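Uncharacterized protein (Corynebacterium glutamicum, PDB 2NSF) probably catalyses the mycothiol-dependent cis-trans isomerisation of maleylpyruvate, with a zinc ion bound by its N-terminal domain. Local coordinates at residues T194-W197 / T198-A202; A154-T157 / L158-S162; A74-A77 / I78-N82; E62-R66 / S67-A71; T40-Y43 / S44-L47. All blocks are in the same frame, centred on the assembly; numbering follows the deposited sequence.

Interaction 1 of 5, residues T194-W197 / T198-A202; sequences TQKW and TSQGA
Thr198 turns its hydroxyl back along the helix onto the carbonyl of Thr194, with OG1 2.8 Å from Thr194 O. The torsion that allows this sets OG1 beside the Thr198 backbone N and CG2 on the side away from it (chi1 -63°). Thr194 O therefore takes two bonds from one residue, the amide N and OG1 of Thr198, which arrive from opposite faces of its carbonyl plane. The hydroxyl of Thr194 itself points further back, to Ala190 O. Ser199 takes a different torsion. Its OG sits between the backbone N and the carbonyl carbon (chi1 71°) and gives a short bond of 2.6 Å to Lys196 O, which also accepts the amide of Gln200.

Here the helix 183-199 ends. Gly201 has positive phi, and two bonds run back into the last turn: Ala202 N to Trp197 O at 2.8 Å and Gly201 N to Thr198 O at 2.9 Å. This is a Schellman motif, which closes the first helix of the C-terminal domain range and turns the chain toward strand 206-210.

Gln200 folds back over this end. Its CG lies 3.0 Å from Lys196 O, and its amide crosses the extended Lys196 chain at a slant, with NE2 3.8 Å from Lys196 CE. OE1 comes to the edge of the Trp197 indole, 3.9 Å from Trp197 CD1, with amide and ring planes only 16° apart. Ala202 CB packs against Trp197 CB at 4.1 Å. Beyond, the indole is buried on Leu206, Pro257 and Pro258, and its NE1 makes a weak bond to Arg259 O.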
loop_
_atom_site.group_PDB
_atom_site.type_symbol
_atom_site.label_atom_id
_atom_site.label_comp_id
_atom_site.label_asym_id
_atom_site.label_seq_id
_atom_site.Cartn_x
_atom_site.Cartn_y
_atom_site.Cartn_z
ATOM N N THR A 194 -10.265 -3.214 -7.193
ATOM C CA THR A 194 -11.568 -3.502 -7.769
ATOM C C THR A 194 -12.086 -4.865 -7.326
ATOM O O THR A 194 -13.297 -5.070 -7.237
ATOM C CB THR A 194 -11.547 -3.376 -9.316
ATOM O OG1 THR A 194 -10.527 -4.212 -9.869
ATOM C CG2 THR A 194 -11.281 -1.926 -9.710
ATOM N N GLN A 195 -11.178 -5.787 -7.025
ATOM C CA GLN A 195 -11.589 -7.104 -6.539
ATOM C C GLN A 195 -12.163 -6.910 -5.139
ATOM O O GLN A 195 -13.174 -7.521 -4.778
ATOM C CB GLN A 195 -10.398 -8.056 -6.477
ATOM C CG GLN A 195 -10.012 -8.653 -7.829
ATOM C CD GLN A 195 -8.657 -9.314 -7.799
ATOM O OE1 GLN A 195 -7.938 -9.232 -6.801
ATOM N NE2 GLN A 195 -8.287 -9.966 -8.895
ATOM N N LYS A 196 -11.518 -6.057 -4.348
ATOM C CA LYS A 196 -11.997 -5.791 -2.997
ATOM C C LYS A 196 -13.393 -5.177 -3.068
ATOM O O LYS A 196 -14.303 -5.624 -2.369
ATOM C CB LYS A 196 -11.043 -4.856 -2.244
ATOM C CG LYS A 196 -11.383 -4.735 -0.763
ATOM C CD LYS A 196 -10.335 -3.949 0.013
ATOM C CE LYS A 196 -10.618 -4.014 1.509
ATOM N NZ LYS A 196 -9.578 -3.310 2.316
ATOM N N TRP A 197 -13.573 -4.163 -3.913
ATOM C CA TRP A 197 -14.886 -3.531 -4.057
ATOM C C TRP A 197 -15.928 -4.568 -4.466
ATOM O O TRP A 197 -17.036 -4.597 -3.936
ATOM C CB TRP A 197 -14.870 -2.431 -5.120
ATOM C CG TRP A 197 -14.015 -1.244 -4.792
ATOM C CD1 TRP A 197 -13.525 -0.890 -3.566
ATOM C CD2 TRP A 197 -13.587 -0.226 -5.704
ATOM N NE1 TRP A 197 -12.815 0.287 -3.660
ATOM C CE2 TRP A 197 -12.837 0.715 -4.963
ATOM C CE3 TRP A 197 -13.763 -0.016 -7.082
ATOM C CZ2 TRP A 197 -12.265 1.851 -5.551
ATOM C CZ3 TRP A 197 -13.193 1.117 -7.669
ATOM C CH2 TRP A 197 -12.453 2.032 -6.900
ATOM N N THR A 198 -15.572 -5.408 -5.430
ATOM C CA THR A 198 -16.487 -6.439 -5.901
ATOM C C THR A 198 -16.921 -7.343 -4.759
ATOM O O THR A 198 -18.114 -7.627 -4.594
ATOM C CB THR A 198 -15.837 -7.316 -6.988
ATOM O OG1 THR A 198 -15.515 -6.512 -8.129
ATOM C CG2 THR A 198 -16.791 -8.427 -7.407
ATOM N N SER A 199 -15.958 -7.791 -3.964
ATOM C CA SER A 199 -16.266 -8.678 -2.851
ATOM C C SER A 199 -17.220 -8.025 -1.858
ATOM O O SER A 199 -17.993 -8.714 -1.200
ATOM C CB SER A 199 -14.985 -9.106 -2.129
ATOM O OG SER A 199 -14.405 -8.032 -1.404
ATOM N N GLN A 200 -17.175 -6.696 -1.765
ATOM C CA GLN A 200 -18.030 -5.961 -0.834
ATOM C C GLN A 200 -19.324 -5.482 -1.491
ATOM O O GLN A 200 -20.162 -4.851 -0.844
ATOM C CB GLN A 200 -17.280 -4.742 -0.274
ATOM C CG GLN A 200 -15.840 -4.998 0.156
ATOM C CD GLN A 200 -15.046 -3.704 0.339
ATOM O OE1 GLN A 200 -15.062 -2.824 -0.532
ATOM N NE2 GLN A 200 -14.345 -3.584 1.460
ATOM N N GLY A 201 -19.497 -5.782 -2.774
ATOM C CA GLY A 201 -20.692 -5.342 -3.470
ATOM C C GLY A 201 -20.662 -3.845 -3.730
ATOM O O GLY A 201 -21.694 -3.226 -3.993
ATOM N N ALA A 202 -19.468 -3.263 -3.675
ATOM C CA ALA A 202 -19.296 -1.830 -3.887
ATOM C C ALA A 202 -19.001 -1.471 -5.339
ATOM O O ALA A 202 -18.541 -2.305 -6.120
ATOM C CB ALA A 202 -18.182 -1.308 -2.994
#

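Interaction 2 of 5, residues A154-T157 / L158-S162; sequences ASET and LWMRS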
loop_
_atom_site.group_PDB
_atom_site.type_symbol
_atom_site.label_atom_id
_atom_site.label_comp_id
_atom_site.label_asym_id
_atom_site.label_seq_id
_atom_site.Cartn_x
_atom_site.Cartn_y
_atom_site.Cartn_z
ATOM N N ALA A 154 3.057 -16.327 3.802
ATOM C CA ALA A 154 3.920 -15.290 4.374
ATOM C C ALA A 154 4.533 -14.380 3.313
ATOM O O ALA A 154 4.803 -13.206 3.572
ATOM C CB ALA A 154 5.019 -15.933 5.208
ATOM N N SER A 155 4.755 -14.926 2.122
ATOM C CA SER A 155 5.330 -14.164 1.021
ATOM C C SER A 155 4.489 -12.940 0.681
ATOM O O SER A 155 4.975 -12.001 0.051
ATOM C CB SER A 155 5.464 -15.052 -0.218
ATOM O OG SER A 155 4.235 -15.687 -0.503
ATOM N N GLU A 156 3.226 -12.957 1.094
ATOM C CA GLU A 156 2.317 -11.844 0.837
ATOM C C GLU A 156 2.854 -10.547 1.449
ATOM O O GLU A 156 2.491 -9.459 1.007
ATOM C CB GLU A 156 0.934 -12.143 1.421
ATOM C CG GLU A 156 -0.190 -11.228 0.937
ATOM C CD GLU A 156 -0.776 -11.674 -0.397
ATOM O OE1 GLU A 156 -0.387 -12.757 -0.883
ATOM O OE2 GLU A 156 -1.632 -10.947 -0.949
ATOM N N THR A 157 3.712 -10.662 2.461
ATOM C CA THR A 157 4.261 -9.467 3.106
ATOM C C THR A 157 5.089 -8.642 2.130
ATOM O O THR A 157 5.230 -7.435 2.299
ATOM C CB THR A 157 5.147 -9.813 4.325
ATOM O OG1 THR A 157 6.269 -10.596 3.902
ATOM C CG2 THR A 157 4.344 -10.581 5.370
ATOM N N LEU A 158 5.645 -9.291 1.112
ATOM C CA LEU A 158 6.435 -8.571 0.120
ATOM C C LEU A 158 5.501 -7.648 -0.661
ATOM O O LEU A 158 5.845 -6.505 -0.964
ATOM C CB LEU A 158 7.126 -9.556 -0.826
ATOM C CG LEU A 158 8.149 -10.498 -0.177
ATOM C CD1 LEU A 158 8.555 -11.564 -1.177
ATOM C CD2 LEU A 158 9.367 -9.709 0.302
ATOM N N TRP A 159 4.312 -8.150 -0.976
ATOM C CA TRP A 159 3.316 -7.369 -1.704
ATOM C C TRP A 159 2.722 -6.307 -0.785
ATOM O O TRP A 159 2.580 -5.140 -1.156
ATOM C CB TRP A 159 2.198 -8.284 -2.215
ATOM C CG TRP A 159 0.945 -7.546 -2.630
ATOM C CD1 TRP A 159 -0.305 -7.700 -2.104
ATOM C CD2 TRP A 159 0.829 -6.538 -3.645
ATOM N NE1 TRP A 159 -1.193 -6.855 -2.724
ATOM C CE2 TRP A 159 -0.524 -6.129 -3.675
ATOM C CE3 TRP A 159 1.735 -5.940 -4.534
ATOM C CZ2 TRP A 159 -0.997 -5.149 -4.558
ATOM C CZ3 TRP A 159 1.262 -4.961 -5.417
ATOM C CH2 TRP A 159 -0.090 -4.578 -5.419
ATOM N N MET A 160 2.374 -6.719 0.427
ATOM C CA MET A 160 1.782 -5.794 1.384
ATOM C C MET A 160 2.700 -4.610 1.657
ATOM O O MET A 160 2.251 -3.464 1.688
ATOM C CB MET A 160 1.466 -6.532 2.684
ATOM C CG MET A 160 0.393 -7.594 2.521
ATOM S SD MET A 160 0.386 -8.773 3.880
ATOM C CE MET A 160 -0.492 -7.853 5.112
ATOM N N ARG A 161 3.984 -4.876 1.850
ATOM C CA ARG A 161 4.917 -3.785 2.111
ATOM C C ARG A 161 5.050 -2.901 0.871
ATOM O O ARG A 161 5.117 -1.677 0.985
ATOM C CB ARG A 161 6.284 -4.326 2.525
ATOM C CG ARG A 161 7.286 -3.235 2.914
ATOM C CD ARG A 161 6.785 -2.395 4.093
ATOM N NE ARG A 161 7.814 -1.472 4.566
ATOM C CZ ARG A 161 7.619 -0.538 5.493
ATOM N NH1 ARG A 161 6.427 -0.392 6.057
ATOM N NH2 ARG A 161 8.620 0.256 5.854
ATOM N N SER A 162 5.083 -3.514 -0.307
ATOM C CA SER A 162 5.193 -2.749 -1.547
ATOM C C SER A 162 4.037 -1.756 -1.690
ATOM O O SER A 162 4.250 -0.609 -2.087
ATOM C CB SER A 162 5.228 -3.688 -2.761
ATOM O OG SER A 162 6.434 -4.441 -2.794
#
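Leu158 opens the second segment with its amide on Ser155 O, 3.0 Å from it. The donor stands well above the carbonyl plane. The leucine side chain leans back over the same carbonyl, with CB 3.4 Å from Ser155 O. Just before it, Thr157 OG1 lies 3.0 Å from Ala154 O and donates to it; the same OG1 also meets Trp132 NE1.

Trp159 swings its indole beside Glu156, and the two side chains point the same way. Trp159 CD1 is 3.7 Å from Glu156 OE2, and carboxylate and ring planes are 81° apart. The indole NE1 bonds to Glu192, on helix 183-199, while Glu156 OE2 has a long, weak ion pair with Arg150.

Met160 sends its N-H almost straight to Glu156 O, at 2.8 Å and 170°. Its chain crosses that of Glu156 at about a right angle. Met160 SD rests 3.9 Å from Glu156 CG. It is placed there by chi1 (-65°), which sets Met160 CG beside its backbone N and against Glu156 O.

Arg161 keeps its amide on Thr157 O at 2.9 Å, with CB against the same oxygen. Its chain leaves toward helix 66-89, where NH1 bonds to Val73 O and Asn76 OD1. Ser162 closes the segment with OG 2.8 Å from Leu158 O.

All the touching residues are buried, so the polar groups here depend on protein partners. The arginine bonds two oxygens of helix 66-89, one of them on Asn76, which lies next to the zinc ligand Glu164. Its guanidinium probably adds positive charge near that carboxylate, the two side chains being about 5 Å apart.

Interaction 3 of 5, residues A74-A77 / I78-N82; sequences AYNA and IALCN. With SO4 (sulfate ion), chain C.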
loop_
_atom_site.group_PDB
_atom_site.type_symbol
_atom_site.label_atom_id
_atom_site.label_comp_id
_atom_site.label_asym_id
_atom_site.label_seq_id
_atom_site.Cartn_x
_atom_site.Cartn_y
_atom_site.Cartn_z
ATOM N N ALA A 74 6.372 2.909 9.688
ATOM C CA ALA A 74 7.274 2.149 10.546
ATOM C C ALA A 74 6.515 1.046 11.279
ATOM O O ALA A 74 6.981 -0.089 11.351
ATOM C CB ALA A 74 7.959 3.079 11.557
ATOM N N TYR A 75 5.348 1.377 11.825
ATOM C CA TYR A 75 4.575 0.371 12.548
ATOM C C TYR A 75 4.102 -0.740 11.611
ATOM O O TYR A 75 3.892 -1.878 12.037
ATOM C CB TYR A 75 3.400 1.027 13.287
ATOM C CG TYR A 75 3.864 1.956 14.393
ATOM C CD1 TYR A 75 4.798 1.527 15.335
ATOM C CD2 TYR A 75 3.392 3.267 14.482
ATOM C CE1 TYR A 75 5.261 2.376 16.342
ATOM C CE2 TYR A 75 3.850 4.132 15.492
ATOM C CZ TYR A 75 4.785 3.673 16.412
ATOM O OH TYR A 75 5.251 4.507 17.404
ATOM N N ASN A 76 3.939 -0.415 10.334
ATOM C CA ASN A 76 3.536 -1.427 9.368
ATOM C C ASN A 76 4.708 -2.384 9.161
ATOM O O ASN A 76 4.517 -3.592 9.087
ATOM C CB ASN A 76 3.115 -0.773 8.041
ATOM C CG ASN A 76 2.983 -1.774 6.909
ATOM O OD1 ASN A 76 3.942 -2.025 6.182
ATOM N ND2 ASN A 76 1.798 -2.365 6.765
ATOM N N ALA A 77 5.929 -1.854 9.082
ATOM C CA ALA A 77 7.099 -2.712 8.907
ATOM C C ALA A 77 7.175 -3.681 10.083
ATOM O O ALA A 77 7.437 -4.868 9.911
ATOM C CB ALA A 77 8.375 -1.872 8.832
ATOM N N ILE A 78 6.949 -3.156 11.282
ATOM C CA ILE A 78 6.979 -3.972 12.490
ATOM C C ILE A 78 5.882 -5.043 12.442
ATOM O O ILE A 78 6.113 -6.195 12.809
ATOM C CB ILE A 78 6.797 -3.086 13.742
ATOM C CG1 ILE A 78 8.050 -2.228 13.945
ATOM C CG2 ILE A 78 6.517 -3.951 14.972
ATOM C CD1 ILE A 78 7.896 -1.126 14.989
ATOM N N ALA A 79 4.697 -4.661 11.973
ATOM C CA ALA A 79 3.585 -5.599 11.885
ATOM C C ALA A 79 3.901 -6.736 10.917
ATOM O O ALA A 79 3.525 -7.888 11.154
ATOM C CB ALA A 79 2.316 -4.870 11.454
ATOM N N LEU A 80 4.601 -6.419 9.831
ATOM C CA LEU A 80 4.960 -7.433 8.851
ATOM C C LEU A 80 6.046 -8.347 9.408
ATOM O O LEU A 80 6.140 -9.516 9.033
ATOM C CB LEU A 80 5.413 -6.771 7.542
ATOM C CG LEU A 80 4.292 -6.016 6.814
ATOM C CD1 LEU A 80 4.836 -5.421 5.525
ATOM C CD2 LEU A 80 3.129 -6.961 6.506
ATOM N N CYS A 81 6.870 -7.813 10.305
ATOM C CA CYS A 81 7.905 -8.623 10.937
ATOM C C CYS A 81 7.217 -9.708 11.754
ATOM O O CYS A 81 7.678 -10.844 11.798
ATOM C CB CYS A 81 8.771 -7.782 11.870
ATOM S SG CYS A 81 10.047 -6.834 11.041
ATOM N N ASN A 82 6.112 -9.351 12.402
ATOM C CA ASN A 82 5.375 -10.318 13.208
ATOM C C ASN A 82 4.925 -11.494 12.355
ATOM O O ASN A 82 5.067 -12.653 12.760
ATOM C CB ASN A 82 4.159 -9.667 13.872
ATOM C CG ASN A 82 4.545 -8.728 14.997
ATOM O OD1 ASN A 82 5.619 -8.863 15.591
ATOM N ND2 ASN A 82 3.668 -7.782 15.309
HETATM S S SO4 C . -2.031 -1.839 8.016
HETATM O O1 SO4 C . -2.305 -0.411 7.779
HETATM O O2 SO4 C . -2.887 -2.306 9.123
HETATM O O3 SO4 C . -2.345 -2.622 6.801
HETATM O O4 SO4 C . -0.612 -2.023 8.356
#
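Ile78 N and Ala74 O lie 3.1 Å apart and open a regular run of alpha-helical bonds. Ala79 to Tyr75, Leu80 to Asn76 and Cys81 to Ala77 follow, each amide reaching the carbonyl four residues back. All nine residues keep helical backbone angles, so the turn is unbroken in the middle of helix 66-89.

Tyr75 and Ile78 lie side by side and point the same way. Ile78 CD1 comes obliquely to the ring, 4.1 Å from Tyr75 CD1. CG1 of Ile78 stays beside its own backbone N (chi1 -70°), which brings this branch back over the preceding turn, 3.5 Å from Ala74 O. The tyrosine ring goes on to helix 99-109, where it meets Glu105 and Ile106.

Asn76 and Leu80 carry the other side of the helix. Leu80 CD1 lies 3.6 Å from Asn76 OD1, and Leu80 CG lies 3.3 Å from Asn76 O. The methyl thus packs by the amide oxygen, while that oxygen accepts a bond from Arg161 of helix 156-171. The opposite end of the amide is also held. Asn76 ND2 donates to O4 of the sulfate at 2.9 Å and 166°. With a partner at each end, the rotation of the amide is fixed. Tyr96 and Arg102 hold the same sulfate.

The sulfate probably came from the crystallisation liquor. Asn76 lies within about 4 Å, side chain to side chain, of the zinc ligands His72 and Glu164. The anion may mark a polar pocket near the metal site, consistent with a place for an anionic group such as a substrate carboxylate.

Interaction 4 of 5, residues E62-R66 / S67-A71; sequences EGWTR and SHLIA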
loop_
_atom_site.group_PDB
_atom_site.type_symbol
_atom_site.label_atom_id
_atom_site.label_comp_id
_atom_site.label_asym_id
_atom_site.label_seq_id
_atom_site.Cartn_x
_atom_site.Cartn_y
_atom_site.Cartn_z
ATOM N N GLU A 62 -5.970 13.046 4.606
ATOM C CA GLU A 62 -6.812 13.800 5.526
ATOM C C GLU A 62 -6.778 13.259 6.953
ATOM O O GLU A 62 -6.932 12.058 7.178
ATOM C CB GLU A 62 -8.250 13.806 5.004
ATOM C CG GLU A 62 -9.132 14.873 5.621
ATOM C CD GLU A 62 -10.537 14.854 5.055
ATOM O OE1 GLU A 62 -11.225 13.824 5.216
ATOM O OE2 GLU A 62 -10.951 15.865 4.446
ATOM N N GLY A 63 -6.568 14.153 7.915
ATOM C CA GLY A 63 -6.530 13.752 9.310
ATOM C C GLY A 63 -5.171 13.294 9.810
ATOM O O GLY A 63 -4.994 13.051 11.003
ATOM N N TRP A 64 -4.208 13.181 8.901
ATOM C CA TRP A 64 -2.867 12.741 9.266
ATOM C C TRP A 64 -1.792 13.753 8.917
ATOM O O TRP A 64 -1.690 14.198 7.777
ATOM C CB TRP A 64 -2.526 11.425 8.564
ATOM C CG TRP A 64 -2.865 10.188 9.336
ATOM C CD1 TRP A 64 -3.660 10.099 10.445
ATOM C CD2 TRP A 64 -2.444 8.851 9.032
ATOM N NE1 TRP A 64 -3.760 8.788 10.849
ATOM C CE2 TRP A 64 -3.027 8.004 10.003
ATOM C CE3 TRP A 64 -1.634 8.291 8.039
ATOM C CZ2 TRP A 64 -2.822 6.619 10.003
ATOM C CZ3 TRP A 64 -1.433 6.915 8.039
ATOM C CH2 TRP A 64 -2.026 6.096 9.017
ATOM N N THR A 65 -0.992 14.121 9.907
ATOM C CA THR A 65 0.107 15.034 9.655
ATOM C C THR A 65 1.164 14.108 9.078
ATOM O O THR A 65 0.974 12.890 9.060
ATOM C CB THR A 65 0.623 15.671 10.959
ATOM O OG1 THR A 65 1.112 14.646 11.836
ATOM C CG2 THR A 65 -0.497 16.432 11.653
ATOM N N ARG A 66 2.271 14.655 8.597
ATOM C CA ARG A 66 3.308 13.791 8.058
ATOM C C ARG A 66 3.808 12.842 9.144
ATOM O O ARG A 66 4.108 11.682 8.872
ATOM C CB ARG A 66 4.466 14.619 7.505
ATOM C CG ARG A 66 4.154 15.360 6.211
ATOM C CD ARG A 66 5.457 15.853 5.596
ATOM N NE ARG A 66 5.295 16.421 4.262
ATOM C CZ ARG A 66 4.791 17.624 4.012
ATOM N NH1 ARG A 66 4.389 18.403 5.008
ATOM N NH2 ARG A 66 4.707 18.054 2.761
ATOM N N SER A 67 3.881 13.333 10.379
ATOM C CA SER A 67 4.339 12.512 11.497
ATOM C C SER A 67 3.487 11.254 11.653
ATOM O O SER A 67 4.018 10.178 11.914
ATOM C CB SER A 67 4.314 13.312 12.801
ATOM O OG SER A 67 5.341 14.294 12.811
ATOM N N HIS A 68 2.172 11.394 11.508
ATOM C CA HIS A 68 1.274 10.247 11.624
ATOM C C HIS A 68 1.603 9.229 10.533
ATOM O O HIS A 68 1.698 8.029 10.791
ATOM C CB HIS A 68 -0.194 10.665 11.469
ATOM C CG HIS A 68 -0.760 11.390 12.653
ATOM N ND1 HIS A 68 -0.628 12.749 12.827
ATOM C CD2 HIS A 68 -1.492 10.946 13.702
ATOM C CE1 HIS A 68 -1.259 13.113 13.931
ATOM N NE2 HIS A 68 -1.791 12.037 14.480
ATOM N N LEU A 69 1.769 9.720 9.310
ATOM C CA LEU A 69 2.079 8.855 8.174
ATOM C C LEU A 69 3.424 8.160 8.333
ATOM O O LEU A 69 3.551 6.956 8.104
ATOM C CB LEU A 69 2.066 9.672 6.877
ATOM C CG LEU A 69 2.485 8.933 5.603
ATOM C CD1 LEU A 69 1.505 7.798 5.323
ATOM C CD2 LEU A 69 2.536 9.903 4.437
ATOM N N ILE A 70 4.439 8.921 8.725
ATOM C CA ILE A 70 5.773 8.371 8.908
ATOM C C ILE A 70 5.768 7.294 9.990
ATOM O O ILE A 70 6.414 6.255 9.843
ATOM C CB ILE A 70 6.770 9.507 9.256
ATOM C CG1 ILE A 70 6.898 10.439 8.044
ATOM C CG2 ILE A 70 8.132 8.937 9.633
ATOM C CD1 ILE A 70 7.486 11.810 8.363
ATOM N N ALA A 71 5.032 7.545 11.070
ATOM C CA ALA A 71 4.935 6.580 12.158
ATOM C C ALA A 71 4.253 5.321 11.645
ATOM O O ALA A 71 4.719 4.213 11.877
ATOM C CB ALA A 71 4.140 7.171 13.319
#
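The indole of Trp64 has His68 CB over one face, 3.6 Å from the centroid of its five-membered ring and 19° off the normal. This is a CH-pi contact. The imidazole follows on from that CB, almost parallel to the indole at 16°, but slid aside so that the two rings hardly overlap. The nearest ring atoms are Trp64 CD1 and His68 CG, at 3.9 Å. The benzene part of the indole reaches Leu69, with Trp64 CZ3 4.1 Å from Leu69 CD1. The side chains of Trp64 and Leu69 cross at about a right angle.

At its edge, near the ring plane, the imidazole meets Thr65. Thr65 OG1 and His68 ND1 share a hydrogen bond of 2.8 Å, and either could be the donor. The threonine hydroxyl stands between its backbone N and carbonyl carbon (chi1 61°), which turns it toward the first turn of the helix.

Thr65 is the N-cap residue of helix 66-89, and the loop 62-65 leads into it. The first turn is then closed by Leu69 N to Thr65 O at 3.3 Å and by Ile70 N to Arg66 O, a nearly straight bond of 2.8 Å. Ile70 lays CG1 over the same carbonyl, 3.2 Å from Arg66 O.

Arg66 turns away to a salt bridge with Glu57 and a bond to Leu172 O. The indole of Trp64 also meets the ring of His72, a zinc ligand, and Leu69 packs on His168, another of the three. The Trp64 side chain lies about 5 Å from the zinc ion.

Interaction 5 of 5, residues T40-Y43 / S44-L47; sequences TSHY and SRQL
Arg45 starts with CG beside its backbone N (chi1 -81°) and bends at chi3 (-69°), which folds the guanidinium back over the previous turn. One face of that group lies on the backbone, with Arg45 NH2 3.5 Å from His42 CA. His42 sends CG away from its own backbone N, and the planes of its ring and the guanidinium are 58° apart. NH2 comes to the edge of the imidazole. A water joins the two, 2.8 Å from His42 ND1 and 2.8 Å from Arg45 NH2, and accepts from the arginine. The nitrogens His42 ND1 and Arg45 NH2 are 4.0 Å apart, so a charged arginine would probably disfavour a second proton on the ring.

Ser44 N donates to Thr40 O at 2.8 Å. The serine OG lies near the same oxygen and has His121 as its other partner. Leu47 N follows with a bond of 3.0 Å to Tyr43 O. Leu47 CD2 comes obliquely to the tyrosine ring, 4.4 Å from Tyr43 CE2.

The contact lies within helix 29-49. His42 stacks on Trp166 of helix 156-171, while Tyr43 reaches the zinc ligand His168 on that helix and meets His121 of helix 114-133. Tyr43 and Leu47 both pack on Ile70 of helix 66-89, so this part of helix 29-49 touches three neighbouring helices.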
loop_
_atom_site.group_PDB
_atom_site.type_symbol
_atom_site.label_atom_id
_atom_site.label_comp_id
_atom_site.label_asym_id
_atom_site.label_seq_id
_atom_site.Cartn_x
_atom_site.Cartn_y
_atom_site.Cartn_z
ATOM N N THR A 40 10.906 0.938 -0.965
ATOM C CA THR A 40 11.323 1.464 0.327
ATOM C C THR A 40 12.361 2.563 0.121
ATOM O O THR A 40 12.294 3.607 0.765
ATOM C CB THR A 40 11.912 0.358 1.221
ATOM O OG1 THR A 40 10.938 -0.682 1.398
ATOM C CG2 THR A 40 12.284 0.925 2.587
ATOM N N SER A 41 13.304 2.345 -0.792
ATOM C CA SER A 41 14.322 3.360 -1.059
ATOM C C SER A 41 13.671 4.603 -1.655
ATOM O O SER A 41 14.089 5.724 -1.374
ATOM C CB SER A 41 15.389 2.822 -2.014
ATOM O OG SER A 41 16.118 1.762 -1.422
ATOM N N HIS A 42 12.648 4.389 -2.481
ATOM C CA HIS A 42 11.902 5.472 -3.118
ATOM C C HIS A 42 11.194 6.283 -2.035
ATOM O O HIS A 42 11.243 7.517 -2.026
ATOM C CB HIS A 42 10.888 4.870 -4.102
ATOM C CG HIS A 42 9.956 5.867 -4.716
ATOM N ND1 HIS A 42 10.387 6.898 -5.525
ATOM C CD2 HIS A 42 8.605 5.965 -4.674
ATOM C CE1 HIS A 42 9.343 7.585 -5.954
ATOM N NE2 HIS A 42 8.249 7.038 -5.453
ATOM N N TYR A 43 10.535 5.585 -1.115
ATOM C CA TYR A 43 9.850 6.238 -0.010
ATOM C C TYR A 43 10.867 7.015 0.845
ATOM O O TYR A 43 10.637 8.170 1.201
ATOM C CB TYR A 43 9.139 5.189 0.859
ATOM C CG TYR A 43 8.558 5.745 2.142
ATOM C CD1 TYR A 43 7.290 6.325 2.167
ATOM C CD2 TYR A 43 9.295 5.721 3.324
ATOM C CE1 TYR A 43 6.769 6.868 3.347
ATOM C CE2 TYR A 43 8.787 6.262 4.504
ATOM C CZ TYR A 43 7.527 6.830 4.506
ATOM O OH TYR A 43 7.015 7.362 5.665
ATOM N N SER A 44 11.988 6.376 1.160
ATOM C CA SER A 44 13.013 7.015 1.987
ATOM C C SER A 44 13.576 8.280 1.346
ATOM O O SER A 44 13.911 9.235 2.047
ATOM C CB SER A 44 14.134 6.021 2.303
ATOM O OG SER A 44 13.651 4.971 3.128
ATOM N N ARG A 45 13.686 8.297 0.021
ATOM C CA ARG A 45 14.178 9.496 -0.654
ATOM C C ARG A 45 13.190 10.642 -0.437
ATOM O O ARG A 45 13.590 11.796 -0.268
ATOM C CB ARG A 45 14.364 9.252 -2.160
ATOM C CG ARG A 45 15.666 8.547 -2.514
ATOM C CD ARG A 45 15.936 8.589 -4.011
ATOM N NE ARG A 45 15.000 7.770 -4.770
ATOM C CZ ARG A 45 15.134 6.461 -4.959
ATOM N NH1 ARG A 45 16.173 5.818 -4.445
ATOM N NH2 ARG A 45 14.233 5.801 -5.671
ATOM N N GLN A 46 11.899 10.330 -0.437
ATOM C CA GLN A 46 10.881 11.353 -0.229
ATOM C C GLN A 46 10.912 11.864 1.207
ATOM O O GLN A 46 10.728 13.053 1.452
ATOM C CB GLN A 46 9.489 10.804 -0.559
ATOM C CG GLN A 46 9.373 10.270 -1.977
ATOM C CD GLN A 46 9.852 11.269 -3.014
ATOM O OE1 GLN A 46 10.740 10.973 -3.814
ATOM N NE2 GLN A 46 9.264 12.455 -3.008
ATOM N N LEU A 47 11.137 10.958 2.154
ATOM C CA LEU A 47 11.195 11.341 3.562
ATOM C C LEU A 47 12.399 12.254 3.774
ATOM O O LEU A 47 12.339 13.220 4.538
ATOM C CB LEU A 47 11.327 10.095 4.445
ATOM C CG LEU A 47 11.429 10.335 5.957
ATOM C CD1 LEU A 47 10.242 11.163 6.447
ATOM C CD2 LEU A 47 11.484 8.996 6.673
HETATM O O HOH W 1 12.511 7.316 -7.303
#

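Along the chain the order is interaction 5, 4, 3, 2 and 1. The first four belong to the N-terminal domain range, and interaction 1 to the C-terminal one. Interactions 4 and 3 adjoin on helix 66-89, their centres about 17 Å apart. Interaction 5 touches interaction 4 through Ile70, Leu47 and Tyr43. Interaction 2, on helix 156-171, touches interaction 3 through Arg161 and Asn76. Helices 66-89 and 156-171 supply the zinc ligands His72, Glu164 and His168, so interactions 2, 3 and 4 lie on the helices that hold the metal, with interaction 5 packed beside them. The centres of interactions 1 and 2 are about 21 Å apart, yet the Lys196 side chain lies about 11 Å from the zinc ion.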